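Local coordinates for hypothetical protein HI0074 (Haemophilus influenzae, PDB 1JOG), which probably acts as the RNase toxin of a type VII toxin-antitoxin system and is neutralized by its cognate antitoxin MntA, at residues T41-A44 against G45-K49; M33-S36 against I37-D40; E86-F90 against G91-D95. All coordinates share one frame; numbering follows the deposited sequence.

Contact 1: T41-A44 against G45-K49; sequences TLIA and GAIQK
The flat groups joining Ala44 to Gln48 and Leu42 to Ala46 are peptide carbonyls, met from different sides. Gln48 N lies in the carbonyl plane of Ala44, 3.1 Å from Ala44 O, whereas Ala46 N stands 37° out of the Leu42 carbonyl plane, 3.0 Å from Leu42 O. Beside the Ile43 carbonyl runs the Ile47 side chain: with chi1 at -74°, CG1 sits next to its own backbone N, and since that N is bonded to Ile43 O, Ile47 CG1 is carried to 3.2 Å from Ile43 O. Beyond it, Ile47 CD1 comes loosely against Ile43 CG2, 4.3 Å away, one turn back along the helix. Together with the bond from Gly45 N to Thr41 O, 2.7 Å long, this is the i to i+4 ladder of an alpha-helix, here a buried part of the long helix 36-68. Ile43 and Ile47 face helix 115-123, the latter resting on Ala118 and Val121, while Leu42 packs on Trp30 and Phe31. Thr41 OG1 bonds to Ile37 O one turn back and to Thr21 OG1 of the second subunit. The Ile47 side chain comes within about 9 Å of that of His111, an active-site residue inferred from relatives.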
# COMPACT_ATOMS: atom_id res chain seq x y z
N THR A 41 -12.71 2.26 3.43
CA THR A 41 -11.95 2.06 2.22
C THR A 41 -11.23 3.38 2.00
O THR A 41 -10.09 3.40 1.59
CB THR A 41 -12.85 1.76 1.06
OG1 THR A 41 -13.29 0.39 1.17
CG2 THR A 41 -12.06 1.97 -0.35
N LEU A 42 -11.91 4.47 2.35
CA LEU A 42 -11.38 5.81 2.21
C LEU A 42 -10.20 6.07 3.11
O LEU A 42 -9.29 6.82 2.73
CB LEU A 42 -12.44 6.85 2.52
CG LEU A 42 -13.32 7.21 1.35
CD1 LEU A 42 -14.43 8.15 1.82
CD2 LEU A 42 -12.42 7.81 0.22
N ILE A 43 -10.23 5.50 4.30
CA ILE A 43 -9.10 5.65 5.21
C ILE A 43 -8.01 4.75 4.70
O ILE A 43 -6.84 5.11 4.76
CB ILE A 43 -9.51 5.23 6.66
CG1 ILE A 43 -10.28 6.39 7.31
CG2 ILE A 43 -8.27 4.92 7.52
CD1 ILE A 43 -10.55 6.10 8.78
N ALA A 44 -8.37 3.55 4.23
CA ALA A 44 -7.40 2.61 3.62
C ALA A 44 -6.68 3.39 2.48
O ALA A 44 -5.48 3.43 2.40
CB ALA A 44 -8.12 1.45 3.00
N GLY A 45 -7.47 4.06 1.63
CA GLY A 45 -6.93 4.79 0.49
C GLY A 45 -6.04 5.97 0.82
O GLY A 45 -5.05 6.17 0.14
N ALA A 46 -6.43 6.74 1.84
CA ALA A 46 -5.65 7.89 2.33
C ALA A 46 -4.31 7.35 2.84
O ALA A 46 -3.32 7.98 2.66
CB ALA A 46 -6.38 8.61 3.45
N ILE A 47 -4.31 6.15 3.44
CA ILE A 47 -3.08 5.58 3.97
C ILE A 47 -2.13 5.16 2.79
O ILE A 47 -0.89 5.34 2.81
CB ILE A 47 -3.40 4.37 4.91
CG1 ILE A 47 -3.95 4.93 6.23
CG2 ILE A 47 -2.07 3.68 5.42
CD1 ILE A 47 -4.06 3.85 7.43
N GLN A 48 -2.75 4.66 1.76
CA GLN A 48 -2.04 4.25 0.56
C GLN A 48 -1.40 5.46 -0.08
O GLN A 48 -0.31 5.39 -0.64
CB GLN A 48 -3.04 3.65 -0.45
CG GLN A 48 -2.34 3.26 -1.72
CD GLN A 48 -1.89 1.84 -1.70
OE1 GLN A 48 -1.55 1.27 -0.63
NE2 GLN A 48 -1.88 1.24 -2.88
N LYS A 49 -2.14 6.57 -0.04
CA LYS A 49 -1.71 7.77 -0.61
C LYS A 49 -0.61 8.34 0.24
O LYS A 49 0.29 8.93 -0.30
CB LYS A 49 -2.86 8.73 -0.77
CG LYS A 49 -3.68 8.38 -1.99
CD LYS A 49 -4.88 9.30 -2.12
CE LYS A 49 -5.55 9.09 -3.44
NZ LYS A 49 -6.42 10.35 -3.75

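Contact 2: M33-S36 against I37-D40; sequences MQPS and IVQD
Val38 reaches back over Gln34 and Pro35, the two residues that lead into its helix. Its CB lies 3.3 Å from Pro35 O, close to the carbonyl that receives the first helical N-H groups. From there the side chain forks. With CG1 opposite the backbone N (chi1 167°), that methyl turns to the aliphatic part of Gln34, and Val38 CG1 touches Gln34 CB at 3.6 Å. The other branch, beside the backbone N, goes to the proline ring, where Val38 CG2 is likewise 3.6 Å from Pro35 CG, with Pro35 CD a little farther off. Each methyl thus has one residue of the incoming loop as its partner, and Val38 also packs on Trp30 of the second subunit. The Gln34 chain bends at its second torsion, and its NE2 bonds to Trp30 O of its own chain.

The aliphatic start of Gln39, CB and CG, passes close to the same carbonyl. Its N makes a nearly straight bond to Pro35 O, 3.0 Å long, and Val38 N adds a weak one to the same oxygen. Farther out, Gln39 NE2 makes a weak hydrogen bond to Phe31 O. Asp40 folds back so that OD1 lies 3.2 Å from Ser36 O and 2.8 Å from Ile37 O. These are oxygens facing oxygens, which would tend to raise the proton affinity of the carboxylate; the long, weak ion pair of its OD2 with Lys49 of the second subunit would partly offset this. With Asp40 N bonded to Ser36 O at 3.3 Å, the helical pattern is under way, and Pro35 occupies the N-cap of helix 36-68, its carbonyl starting the first turn.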
# COMPACT_ATOMS: atom_id res chain seq x y z
N MSE A 33 -22.26 9.96 6.93
CA MSE A 33 -23.39 9.44 6.18
C MSE A 33 -23.09 8.20 5.34
O MSE A 33 -23.96 7.37 5.10
CB MSE A 33 -23.88 10.56 5.20
CG MSE A 33 -24.64 11.74 5.80
SE MSE A 33 -25.20 13.00 4.45
CE MSE A 33 -26.00 11.77 3.25
N GLN A 34 -21.86 8.13 4.84
CA GLN A 34 -21.42 7.07 3.95
C GLN A 34 -21.52 5.68 4.51
O GLN A 34 -21.48 5.48 5.71
CB GLN A 34 -19.97 7.28 3.53
CG GLN A 34 -19.69 8.66 3.02
CD GLN A 34 -20.69 9.14 2.00
OE1 GLN A 34 -21.00 8.46 1.02
NE2 GLN A 34 -21.19 10.34 2.21
N PRO A 35 -21.69 4.68 3.64
CA PRO A 35 -21.75 3.40 4.32
C PRO A 35 -20.39 2.99 4.96
O PRO A 35 -19.31 3.46 4.61
CB PRO A 35 -22.24 2.45 3.23
CG PRO A 35 -22.04 3.20 1.97
CD PRO A 35 -22.31 4.61 2.31
N SER A 36 -20.49 2.14 5.95
CA SER A 36 -19.35 1.61 6.69
C SER A 36 -18.16 1.23 5.81
O SER A 36 -17.04 1.61 6.12
CB SER A 36 -19.80 0.35 7.43
OG SER A 36 -19.01 0.11 8.56
N ILE A 37 -18.39 0.52 4.70
CA ILE A 37 -17.29 0.07 3.91
C ILE A 37 -16.67 1.24 3.14
O ILE A 37 -15.48 1.20 2.84
CB ILE A 37 -17.71 -1.13 2.98
CG1 ILE A 37 -16.49 -1.86 2.41
CG2 ILE A 37 -18.42 -0.64 1.75
CD1 ILE A 37 -15.61 -2.48 3.44
N VAL A 38 -17.47 2.28 2.84
CA VAL A 38 -16.97 3.47 2.14
C VAL A 38 -16.06 4.22 3.14
O VAL A 38 -14.94 4.58 2.81
CB VAL A 38 -18.14 4.36 1.64
CG1 VAL A 38 -17.62 5.78 1.18
CG2 VAL A 38 -18.83 3.64 0.48
N GLN A 39 -16.50 4.37 4.38
CA GLN A 39 -15.69 5.08 5.33
C GLN A 39 -14.32 4.48 5.47
O GLN A 39 -13.36 5.20 5.44
CB GLN A 39 -16.31 5.14 6.73
CG GLN A 39 -17.51 6.07 6.83
CD GLN A 39 -18.09 6.14 8.23
OE1 GLN A 39 -18.40 5.10 8.83
NE2 GLN A 39 -18.21 7.33 8.77
N ASP A 40 -14.20 3.16 5.61
CA ASP A 40 -12.85 2.63 5.82
C ASP A 40 -12.03 2.38 4.56
O ASP A 40 -10.79 2.28 4.63
CB ASP A 40 -12.90 1.38 6.68
CG ASP A 40 -13.30 0.14 5.92
OD1 ASP A 40 -14.33 0.15 5.20
OD2 ASP A 40 -12.58 -0.86 6.06

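Contact 3: E86-F90 against G91-D95; sequences EALRF and GLIGD
A Schellman motif, made by Ala87 and Leu88 with Gly91 and Leu92, ends helix 80-89. Leu92 N reaches back to Ala87 O in a bond of 2.7 Å, and inside this wider loop Gly91 N bonds to Leu88 O; the modelled separation of these two atoms, 2.5 Å, is unusually short. Gly91 is the C-prime residue, and its positive phi of 60° turns the chain back across the helix end.

The motif's apolar partners follow from this reversal. Leu92 is brought beside the last full turn, with Leu92 CB 4.0 Å from Ala87 CB and 3.3 Å from Ala87 O. The same methyl of Ala87 also meets Ile93 CG1, at 4.1 Å, as the chain passes along the helix flank. Farther along the Leu92 side chain, Leu92 CG touches Phe90 CB at 4.0 Å, while the Phe90 ring leads off toward Leu65 and Asp68 of helix 36-68, with Arg89 CB in plane at its edge. In Leu88, with CG anti to the backbone N (chi1 -169°) and chi2 at 67°, CD1 comes within 3.5 Å of Gly94 O.

Leu92 is buried between helices, against Gln64 of helix 36-68 and against Leu135 and Leu139 of helix 125-140; from the latter helix Gln138 NE2 also bonds to Gly91 O. The loop ends at Asp95, the N-cap of helix 96-106, where OD2 makes a weak hydrogen bond to Ser97 N and OD1 a salt bridge to Lys98 NZ.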
# COMPACT_ATOMS: atom_id res chain seq x y z
N GLU A 86 21.85 14.20 4.47
CA GLU A 86 22.21 15.09 3.34
C GLU A 86 21.12 16.11 3.08
O GLU A 86 21.38 17.30 2.98
CB GLU A 86 22.48 14.27 2.10
CG GLU A 86 23.96 14.01 1.84
CD GLU A 86 24.73 13.40 3.00
OE1 GLU A 86 25.97 13.59 3.02
OE2 GLU A 86 24.14 12.75 3.88
N ALA A 87 19.88 15.65 3.04
CA ALA A 87 18.74 16.52 2.85
C ALA A 87 18.72 17.68 3.85
O ALA A 87 18.31 18.77 3.47
CB ALA A 87 17.41 15.68 2.96
N LEU A 88 19.14 17.43 5.10
CA LEU A 88 19.21 18.45 6.17
C LEU A 88 20.35 19.41 5.79
O LEU A 88 20.17 20.62 5.83
CB LEU A 88 19.46 17.81 7.59
CG LEU A 88 19.31 18.70 8.86
CD1 LEU A 88 17.90 19.11 9.08
CD2 LEU A 88 19.72 17.97 10.13
N ARG A 89 21.49 18.85 5.40
CA ARG A 89 22.66 19.60 4.95
C ARG A 89 22.19 20.56 3.87
O ARG A 89 22.74 21.65 3.69
CB ARG A 89 23.73 18.67 4.32
CG ARG A 89 24.94 18.28 5.22
CD ARG A 89 26.28 18.91 4.73
NE ARG A 89 27.33 17.89 4.55
CZ ARG A 89 28.08 17.71 3.45
NH1 ARG A 89 27.93 18.48 2.37
NH2 ARG A 89 28.97 16.71 3.41
N PHE A 90 21.15 20.18 3.13
CA PHE A 90 20.66 21.05 2.09
C PHE A 90 19.43 21.80 2.53
O PHE A 90 18.83 22.47 1.71
CB PHE A 90 20.35 20.27 0.81
CG PHE A 90 21.57 19.61 0.17
CD1 PHE A 90 22.65 19.16 0.96
CD2 PHE A 90 21.63 19.41 -1.21
CE1 PHE A 90 23.78 18.49 0.39
CE2 PHE A 90 22.74 18.75 -1.82
CZ PHE A 90 23.82 18.29 -1.01
N GLY A 91 19.04 21.69 3.82
CA GLY A 91 17.84 22.45 4.25
C GLY A 91 16.60 22.03 3.44
O GLY A 91 15.70 22.85 3.19
N LEU A 92 16.55 20.76 2.99
CA LEU A 92 15.40 20.22 2.22
C LEU A 92 14.32 19.83 3.27
O LEU A 92 13.16 20.03 3.06
CB LEU A 92 15.82 19.01 1.38
CG LEU A 92 16.54 19.24 0.02
CD1 LEU A 92 16.84 17.84 -0.70
CD2 LEU A 92 15.63 20.06 -0.92
N ILE A 93 14.74 19.32 4.42
CA ILE A 93 13.82 19.02 5.51
C ILE A 93 14.45 19.84 6.59
O ILE A 93 15.54 20.42 6.36
CB ILE A 93 13.83 17.50 5.93
CG1 ILE A 93 15.26 16.99 6.21
CG2 ILE A 93 13.13 16.74 4.79
CD1 ILE A 93 15.34 15.63 6.89
N GLY A 94 13.82 19.90 7.76
CA GLY A 94 14.37 20.68 8.85
C GLY A 94 14.46 19.88 10.12
O GLY A 94 15.18 20.24 11.06
N ASP A 95 13.73 18.77 10.16
CA ASP A 95 13.76 17.89 11.33
C ASP A 95 13.76 16.48 10.78
O ASP A 95 12.82 16.10 10.11
CB ASP A 95 12.51 18.14 12.21
CG ASP A 95 12.57 17.46 13.56
OD1 ASP A 95 12.25 18.17 14.54
OD2 ASP A 95 12.92 16.25 13.67

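From the N terminus, the chain reaches contact 2 first, where the loop after helix 28-31 joins the start of helix 36-68. Contact 1 follows directly, its centre about 12 Å from that of contact 2, where the same helix meets helices 8-26, 28-31 and 115-123; both contacts touch the second subunit of the dimer. The helix then runs past the chain's centre, and contact 3, on the opposite side and about 28 Å from contact 1 between centres, turns the chain from helix 80-89 toward helix 96-106, joining that helix end to helices 36-68 and 125-140. All three are local and in series: none nests within or crosses another.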